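Local atomic coordinates of prephenate dehydrogenase (Aquifex aeolicus, PDB entry 2G5C), a protein that probably catalyses the NAD-dependent oxidative decarboxylation of prephenate to 4-hydroxyphenylpyruvate, a step of tyrosine biosynthesis. Residues L5-V9 with M67-P71; F75-K80 with D105-L110; V98-Y104 with P173-D177. All blocks are in the same frame, centred on the assembly; numbering follows the deposited sequence.

Contact 1 of 3, residues L5-V9 with M67-P71; sequences LIVGV and MLSSP. With NAD (nicotinamide-adenine-dinucleotide), chain E.
The amide of M67, a selenomethionine, meets the carbonyl of L5 in a straight bond, M67 N to L5 O at 3.0 Å with 172° at the hydrogen, and continues the parallel pairing of the two strands toward their C-terminal ends, the segment directions differing by 19°. The return bond runs from V7 N to M67 O at 3.1 Å, but here the donor stands above the carbonyl plane rather than within it. On the face that carries I6 and M67, contact is slight: the nearest side-chain approach of I6 to M67 is CD1 to CB, because the selenium end leads away. L68 runs alongside V7 on the other face, the two side chains projecting together. Its CD2 packs 3.9 Å from V7 CB and also borders both methyls of the valine, and V7 gives up more surface than any other residue here. At S69 the strand pairing ends with S69 N on V7 O, a short 2.6 Å bond bent to 144°. The S69 hydroxyl sits near M67 O and also bonds Q95. S70 lies alongside G8, their CA atoms 4.1 Å apart; G8 has no side chain, which lets the S70 backbone come this close. The S70 OG, held between backbone N and carbonyl carbon, approaches V7 CG1 but has T74 as its polar partner, while S70 O accepts the O3D hydroxyl of the nicotinamide ribose of NAD at a short 2.5 Å. P71 ends the path with CD 3.4 Å from C8A of the adenine. Two neighbouring parallel strands whose C-terminal ends open onto the dinucleotide, the first leading into a glycine-rich turn consistent with GxGxxG, are the hallmark of the Rossmann fold.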
# COMPACT_ATOMS: atom_id res chain seq x y z
N LEU A 5 11.47 -21.81 -26.96
CA LEU A 5 12.70 -21.28 -26.37
C LEU A 5 12.39 -20.23 -25.31
O LEU A 5 11.78 -19.20 -25.60
CB LEU A 5 13.59 -20.65 -27.43
CG LEU A 5 14.84 -19.98 -26.84
CD1 LEU A 5 15.75 -21.03 -26.23
CD2 LEU A 5 15.58 -19.20 -27.92
N ILE A 6 12.82 -20.50 -24.09
CA ILE A 6 12.63 -19.56 -22.99
C ILE A 6 13.92 -18.75 -22.88
O ILE A 6 14.97 -19.30 -22.56
CB ILE A 6 12.41 -20.29 -21.64
CG1 ILE A 6 11.15 -21.15 -21.70
CG2 ILE A 6 12.36 -19.26 -20.51
CD1 ILE A 6 9.85 -20.38 -21.89
N VAL A 7 13.85 -17.45 -23.17
CA VAL A 7 15.02 -16.59 -23.05
C VAL A 7 14.93 -15.91 -21.69
O VAL A 7 14.04 -15.09 -21.46
CB VAL A 7 15.07 -15.52 -24.16
CG1 VAL A 7 16.12 -14.47 -23.82
CG2 VAL A 7 15.41 -16.18 -25.50
N GLY A 8 15.86 -16.26 -20.81
CA GLY A 8 15.84 -15.71 -19.46
C GLY A 8 15.04 -16.71 -18.63
O GLY A 8 13.82 -16.58 -18.50
N VAL A 9 15.72 -17.70 -18.09
CA VAL A 9 15.06 -18.73 -17.29
C VAL A 9 15.02 -18.35 -15.81
O VAL A 9 15.80 -18.86 -15.01
CB VAL A 9 15.76 -20.10 -17.45
CG1 VAL A 9 14.91 -21.20 -16.83
CG2 VAL A 9 16.02 -20.40 -18.92
N MSE A 67 9.99 -16.85 -26.13
CA MSE A 67 9.41 -16.01 -25.08
C MSE A 67 10.51 -15.26 -24.34
O MSE A 67 11.19 -15.83 -23.49
CB MSE A 67 8.60 -16.86 -24.09
CG MSE A 67 8.02 -16.06 -22.91
SE MSE A 67 6.63 -14.82 -23.43
CE MSE A 67 5.23 -16.11 -23.76
N LEU A 68 10.67 -13.98 -24.67
CA LEU A 68 11.68 -13.15 -24.02
C LEU A 68 11.24 -12.93 -22.58
O LEU A 68 10.22 -12.28 -22.31
CB LEU A 68 11.82 -11.83 -24.77
CG LEU A 68 12.24 -11.98 -26.24
CD1 LEU A 68 12.28 -10.62 -26.91
CD2 LEU A 68 13.60 -12.65 -26.32
N SER A 69 12.02 -13.47 -21.65
CA SER A 69 11.71 -13.39 -20.23
C SER A 69 12.90 -12.92 -19.42
O SER A 69 13.00 -13.20 -18.23
CB SER A 69 11.25 -14.76 -19.74
OG SER A 69 10.29 -15.30 -20.64
N SER A 70 13.81 -12.20 -20.08
CA SER A 70 14.99 -11.66 -19.43
C SER A 70 14.71 -10.18 -19.17
O SER A 70 13.62 -9.69 -19.46
CB SER A 70 16.20 -11.82 -20.35
OG SER A 70 15.95 -11.26 -21.63
N PRO A 71 15.67 -9.45 -18.58
CA PRO A 71 15.41 -8.03 -18.33
C PRO A 71 15.14 -7.27 -19.64
O PRO A 71 15.80 -7.52 -20.66
CB PRO A 71 16.68 -7.57 -17.63
CG PRO A 71 17.05 -8.79 -16.83
CD PRO A 71 16.86 -9.91 -17.84
PA NAD E . 14.43 -13.08 -12.77
O1A NAD E . 13.78 -14.12 -11.95
O2A NAD E . 15.54 -12.30 -12.10
O5B NAD E . 14.93 -13.80 -14.09
C5B NAD E . 15.61 -13.07 -15.07
C4B NAD E . 16.55 -13.99 -15.82
O4B NAD E . 17.20 -13.17 -16.75
C3B NAD E . 17.66 -14.59 -14.93
O3B NAD E . 17.62 -16.02 -14.91
C2B NAD E . 18.93 -13.99 -15.52
O2B NAD E . 20.10 -14.78 -15.41
C1B NAD E . 18.47 -13.74 -16.93
N9A NAD E . 19.23 -12.82 -17.79
C8A NAD E . 19.80 -11.61 -17.49
N7A NAD E . 20.40 -11.13 -18.59
C5A NAD E . 20.23 -12.01 -19.60
C6A NAD E . 20.62 -12.06 -20.95
N6A NAD E . 21.31 -11.07 -21.49
N1A NAD E . 20.27 -13.16 -21.73
C2A NAD E . 19.53 -14.21 -21.19
N3A NAD E . 19.14 -14.18 -19.86
C4A NAD E . 19.49 -13.09 -19.09
O3 NAD E . 13.34 -12.00 -13.33
PN NAD E . 11.77 -12.26 -13.57
O1N NAD E . 11.60 -13.66 -14.01
O2N NAD E . 11.05 -11.86 -12.33
O5D NAD E . 11.28 -11.25 -14.73
C5D NAD E . 11.77 -11.35 -16.05
C4D NAD E . 11.08 -10.37 -17.02
O4D NAD E . 9.68 -10.40 -16.81
C3D NAD E . 11.48 -8.89 -16.97
O3D NAD E . 11.75 -8.45 -18.31
C2D NAD E . 10.29 -8.15 -16.38
O2D NAD E . 10.12 -6.84 -16.92
C1D NAD E . 9.13 -9.10 -16.67
N1N NAD E . 8.04 -9.16 -15.64
C2N NAD E . 8.39 -9.41 -14.32
C3N NAD E . 7.40 -9.48 -13.33
C7N NAD E . 7.80 -9.75 -11.91
O7N NAD E . 6.80 -9.81 -10.98
N7N NAD E . 9.04 -9.93 -11.52
C4N NAD E . 6.04 -9.29 -13.71
C5N NAD E . 5.70 -9.03 -15.06
C6N NAD E . 6.72 -8.97 -16.02

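Contact 2 of 3, residues F75-K80 with D105-L110; sequences FREIAK and DLENIL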
# COMPACT_ATOMS: atom_id res chain seq x y z
N PHE A 75 16.50 -7.11 -24.20
CA PHE A 75 15.71 -7.43 -25.37
C PHE A 75 16.32 -6.98 -26.70
O PHE A 75 16.44 -7.78 -27.62
CB PHE A 75 14.30 -6.84 -25.23
CG PHE A 75 13.43 -7.57 -24.23
CD1 PHE A 75 14.00 -8.35 -23.22
CD2 PHE A 75 12.05 -7.45 -24.28
CE1 PHE A 75 13.20 -9.00 -22.28
CE2 PHE A 75 11.23 -8.09 -23.35
CZ PHE A 75 11.81 -8.87 -22.35
N ARG A 76 16.70 -5.71 -26.79
CA ARG A 76 17.26 -5.19 -28.04
C ARG A 76 18.53 -5.93 -28.49
O ARG A 76 18.66 -6.26 -29.66
CB ARG A 76 17.53 -3.69 -27.91
CG ARG A 76 16.25 -2.85 -27.80
CD ARG A 76 16.57 -1.37 -27.74
NE ARG A 76 15.37 -0.52 -27.69
CZ ARG A 76 14.57 -0.40 -26.63
NH1 ARG A 76 14.83 -1.06 -25.51
NH2 ARG A 76 13.51 0.40 -26.69
N GLU A 77 19.44 -6.18 -27.55
CA GLU A 77 20.69 -6.88 -27.87
C GLU A 77 20.44 -8.33 -28.29
O GLU A 77 21.04 -8.81 -29.25
CB GLU A 77 21.63 -6.86 -26.66
CG GLU A 77 20.99 -7.39 -25.39
CD GLU A 77 21.96 -7.42 -24.21
OE1 GLU A 77 22.83 -8.31 -24.19
OE2 GLU A 77 21.84 -6.55 -23.32
N ILE A 78 19.56 -9.01 -27.57
CA ILE A 78 19.23 -10.41 -27.86
C ILE A 78 18.47 -10.54 -29.19
O ILE A 78 18.75 -11.43 -29.99
CB ILE A 78 18.38 -11.02 -26.72
CG1 ILE A 78 19.15 -10.97 -25.40
CG2 ILE A 78 18.01 -12.46 -27.05
CD1 ILE A 78 18.37 -11.49 -24.21
N ALA A 79 17.52 -9.64 -29.41
CA ALA A 79 16.72 -9.66 -30.63
C ALA A 79 17.59 -9.58 -31.88
O ALA A 79 17.37 -10.31 -32.85
CB ALA A 79 15.70 -8.51 -30.63
N LYS A 80 18.57 -8.69 -31.86
CA LYS A 80 19.47 -8.50 -32.99
C LYS A 80 20.23 -9.78 -33.31
O LYS A 80 20.47 -10.09 -34.48
CB LYS A 80 20.46 -7.36 -32.71
CG LYS A 80 19.78 -6.03 -32.44
CD LYS A 80 20.79 -4.90 -32.33
CE LYS A 80 21.29 -4.46 -33.70
NZ LYS A 80 20.20 -3.83 -34.50
N ASP A 105 10.85 -1.01 -31.74
CA ASP A 105 12.25 -1.33 -31.96
C ASP A 105 12.41 -2.82 -32.22
O ASP A 105 13.20 -3.23 -33.07
CB ASP A 105 13.12 -0.92 -30.76
CG ASP A 105 13.11 0.58 -30.53
OD1 ASP A 105 12.99 1.34 -31.51
OD2 ASP A 105 13.25 0.99 -29.36
N LEU A 106 11.65 -3.64 -31.49
CA LEU A 106 11.73 -5.08 -31.68
C LEU A 106 11.15 -5.49 -33.02
O LEU A 106 11.63 -6.45 -33.64
CB LEU A 106 11.01 -5.81 -30.53
CG LEU A 106 11.69 -5.65 -29.16
CD1 LEU A 106 10.99 -6.52 -28.12
CD2 LEU A 106 13.16 -6.06 -29.27
N GLU A 107 10.12 -4.78 -33.48
CA GLU A 107 9.51 -5.07 -34.78
C GLU A 107 10.51 -4.72 -35.89
O GLU A 107 10.60 -5.43 -36.89
CB GLU A 107 8.23 -4.26 -35.01
CG GLU A 107 7.08 -4.55 -34.06
CD GLU A 107 5.79 -3.86 -34.50
OE1 GLU A 107 5.85 -2.66 -34.86
OE2 GLU A 107 4.72 -4.50 -34.47
N ASN A 108 11.24 -3.63 -35.71
CA ASN A 108 12.22 -3.21 -36.71
C ASN A 108 13.42 -4.14 -36.78
O ASN A 108 14.14 -4.15 -37.78
CB ASN A 108 12.73 -1.79 -36.41
CG ASN A 108 11.65 -0.73 -36.57
OD1 ASN A 108 10.79 -0.84 -37.44
ND2 ASN A 108 11.71 0.30 -35.75
N ILE A 109 13.63 -4.93 -35.73
CA ILE A 109 14.75 -5.86 -35.68
C ILE A 109 14.38 -7.30 -36.03
O ILE A 109 15.14 -8.00 -36.70
CB ILE A 109 15.41 -5.87 -34.28
CG1 ILE A 109 16.02 -4.50 -33.99
CG2 ILE A 109 16.49 -6.94 -34.22
CD1 ILE A 109 16.61 -4.38 -32.59
N LEU A 110 13.22 -7.74 -35.57
CA LEU A 110 12.77 -9.11 -35.82
C LEU A 110 11.77 -9.23 -36.95
O LEU A 110 11.52 -10.32 -37.46
CB LEU A 110 12.18 -9.71 -34.55
CG LEU A 110 13.16 -9.82 -33.38
CD1 LEU A 110 12.41 -10.27 -32.14
CD2 LEU A 110 14.27 -10.79 -33.73
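Helix segments F75-K80 and D105-L110 run almost parallel, their axes 9.4 Å apart at closest approach and their N-to-C directions differing by 13°. The CA pairs R76-L106, A79-L110 and K80-I109 all fall within 6.0 to 6.6 Å, so the backbones stay close along the whole overlap. The small A79 side chain is consistent with this closeness; its CB points at the other helix and meets L106 CD2 at 3.8 Å, I109 CG2 and L110 CG. One turn before L110, L106 spreads its two methyls, CD2 to A79 and CD1 obliquely to the F75 ring at its CD2. L110 CD2 lies against the A79 carbonyl oxygen at 3.3 Å. I109 divides its branches likewise. CG2, anti to the backbone N, rests on the backbone of A79 and K80, while CD1 extends to K80 CG at 3.6 Å, crossing the lysine chain at about a right angle. At the partly exposed margin, R76 grips D105 side-on with two nitrogens on one oxygen: R76 NH2 to D105 OD2 is 2.7 Å and R76 NE to D105 OD2 is 3.1 Å. The extended chain of R76 from CG to NE carries the guanidinium across the gap. OD2 lies near the guanidinium plane, yet the carboxylate is turned 58° from it: NH2 donates to the anti lone pair of OD2, while NE meets OD2 from above the carboxylate plane. R76 NH2 also forms a salt bridge with E236, so two acids share it. F75 and L110 continue inward to strand 91-94, and L106 to F114 on strand 114-120. Near-parallel helices packed side by side on one face of the parallel part of the sheet are characteristic of the alternating beta-alpha units of the Rossmann-type nucleotide-binding domain.

Contact 3 of 3, residues V98-Y104 with P173-D177; sequences VKGKLVY and PELHD
The imidazole of H176 has K99 CG over one face, 3.6 Å from the ring centroid and 12° off the normal, a CH-pi contact. At the ring edge, H176 ND1 gives its hydrogen to D177 OD1 at 2.9 Å, with the oxygen close to the ring plane. That oxygen also accepts K99 N at 2.9 Å on its syn lone pair, so two donors hold the carboxylate and, through it, fix the rotation of the imidazole. The other ring nitrogen, H176 NE2, bonds H118. K99 bends at chi2, chi3 and chi4, turning its amine back to V98 O and to a salt bridge with D94. The second flat group, the Y104 ring, has E174 OE1 at its edge, where Y104 OH donates to that oxygen at 2.7 Å; ring and carboxylate planes are 34° apart. P173 CG touches V103 CG1 at 3.9 Å, and its ring also packs against Y104. G100, whose positive phi suits a glycine, passes close to D177 OD2 and gives a weak bond from G100 N to P173 O at 3.1 Å. The contact thus brings the start of helix 101-110 against the start of the long helix 173-201, just after strand 167-170, while V98 and L102 pack on helices 72-85 and 227-236.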
# COMPACT_ATOMS: atom_id res chain seq x y z
N VAL A 98 7.28 -3.29 -19.71
CA VAL A 98 7.08 -2.10 -20.52
C VAL A 98 6.95 -2.48 -21.99
O VAL A 98 7.50 -3.48 -22.45
CB VAL A 98 8.24 -1.09 -20.36
CG1 VAL A 98 8.37 -0.66 -18.90
CG2 VAL A 98 9.54 -1.70 -20.85
N LYS A 99 6.20 -1.67 -22.73
CA LYS A 99 6.00 -1.89 -24.15
C LYS A 99 6.45 -0.59 -24.82
O LYS A 99 7.64 -0.32 -24.90
CB LYS A 99 4.52 -2.19 -24.44
CG LYS A 99 3.99 -3.47 -23.77
CD LYS A 99 4.25 -4.74 -24.60
CE LYS A 99 5.72 -5.18 -24.64
NZ LYS A 99 6.18 -5.87 -23.40
N GLY A 100 5.49 0.22 -25.25
CA GLY A 100 5.84 1.49 -25.87
C GLY A 100 6.86 1.37 -26.98
O GLY A 100 6.73 0.51 -27.86
N LYS A 101 7.88 2.22 -26.94
CA LYS A 101 8.92 2.24 -27.95
C LYS A 101 9.60 0.88 -28.16
O LYS A 101 10.04 0.57 -29.27
CB LYS A 101 9.98 3.29 -27.61
CG LYS A 101 11.02 3.48 -28.70
CD LYS A 101 11.93 4.65 -28.40
CE LYS A 101 12.83 4.96 -29.59
NZ LYS A 101 12.03 5.30 -30.81
N LEU A 102 9.69 0.10 -27.09
CA LEU A 102 10.32 -1.21 -27.17
C LEU A 102 9.67 -2.11 -28.22
O LEU A 102 10.35 -2.88 -28.89
CB LEU A 102 10.24 -1.91 -25.81
CG LEU A 102 10.70 -3.37 -25.80
CD1 LEU A 102 12.22 -3.43 -25.95
CD2 LEU A 102 10.27 -4.03 -24.50
N VAL A 103 8.36 -2.00 -28.36
CA VAL A 103 7.64 -2.82 -29.32
C VAL A 103 8.02 -2.48 -30.76
O VAL A 103 8.17 -3.38 -31.58
CB VAL A 103 6.12 -2.68 -29.16
CG1 VAL A 103 5.40 -3.40 -30.29
CG2 VAL A 103 5.69 -3.26 -27.82
N TYR A 104 8.17 -1.20 -31.06
CA TYR A 104 8.52 -0.78 -32.41
C TYR A 104 9.97 -1.11 -32.73
O TYR A 104 10.30 -1.44 -33.87
CB TYR A 104 8.27 0.73 -32.59
CG TYR A 104 6.83 1.12 -32.33
CD1 TYR A 104 5.80 0.59 -33.10
CD2 TYR A 104 6.50 1.98 -31.29
CE1 TYR A 104 4.47 0.91 -32.85
CE2 TYR A 104 5.17 2.31 -31.02
CZ TYR A 104 4.16 1.77 -31.80
OH TYR A 104 2.85 2.07 -31.53
N PRO A 173 0.93 0.00 -27.99
CA PRO A 173 2.15 0.07 -27.19
C PRO A 173 2.19 1.32 -26.30
O PRO A 173 2.62 1.26 -25.14
CB PRO A 173 3.24 0.09 -28.25
CG PRO A 173 2.68 -0.83 -29.28
CD PRO A 173 1.23 -0.39 -29.38
N GLU A 174 1.74 2.45 -26.84
CA GLU A 174 1.75 3.70 -26.10
C GLU A 174 0.68 3.78 -25.01
O GLU A 174 0.94 4.33 -23.94
CB GLU A 174 1.62 4.89 -27.05
CG GLU A 174 0.75 4.66 -28.28
CD GLU A 174 1.40 3.73 -29.30
OE1 GLU A 174 2.52 4.04 -29.76
OE2 GLU A 174 0.79 2.69 -29.64
N LEU A 175 -0.50 3.24 -25.27
CA LEU A 175 -1.55 3.27 -24.26
C LEU A 175 -1.15 2.40 -23.08
O LEU A 175 -1.40 2.75 -21.93
CB LEU A 175 -2.89 2.79 -24.84
CG LEU A 175 -4.07 2.83 -23.86
CD1 LEU A 175 -4.23 4.24 -23.29
CD2 LEU A 175 -5.34 2.39 -24.57
N HIS A 176 -0.52 1.26 -23.37
CA HIS A 176 -0.08 0.37 -22.29
C HIS A 176 0.86 1.10 -21.35
O HIS A 176 0.68 1.07 -20.14
CB HIS A 176 0.61 -0.86 -22.87
CG HIS A 176 1.28 -1.73 -21.85
ND1 HIS A 176 2.50 -1.40 -21.28
CD2 HIS A 176 0.91 -2.90 -21.29
CE1 HIS A 176 2.85 -2.35 -20.43
NE2 HIS A 176 1.90 -3.27 -20.41
N ASP A 177 1.87 1.76 -21.90
CA ASP A 177 2.83 2.47 -21.07
C ASP A 177 2.25 3.66 -20.33
O ASP A 177 2.76 4.06 -19.29
CB ASP A 177 4.04 2.90 -21.91
CG ASP A 177 4.97 1.75 -22.20
OD1 ASP A 177 4.55 0.58 -22.02
OD2 ASP A 177 6.12 2.00 -22.61

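Overall arrangement
Contacts 1 and 3 are buried, whereas contact 2 is partly buried and reaches the surface at K80 and the R76-D105 pair. Contact 1 is made within the sheet by backbone bonds and carries the dinucleotide at its strand ends; contact 2 is mostly apolar helix packing; contact 3 mixes carboxylates accepting from backbone, imidazole and tyrosine donors with a CH-pi contact and proline packing. Contact 1 passes into contact 2 along the chain, strand 65-68 leading to helix 72-85, with V7 and S70 touching I78. Contacts 2 and 3 share helix 101-110, and L102 packs on F75 and R76. Contacts 1 and 3 do not touch, their nearest atoms being about 7 Å apart.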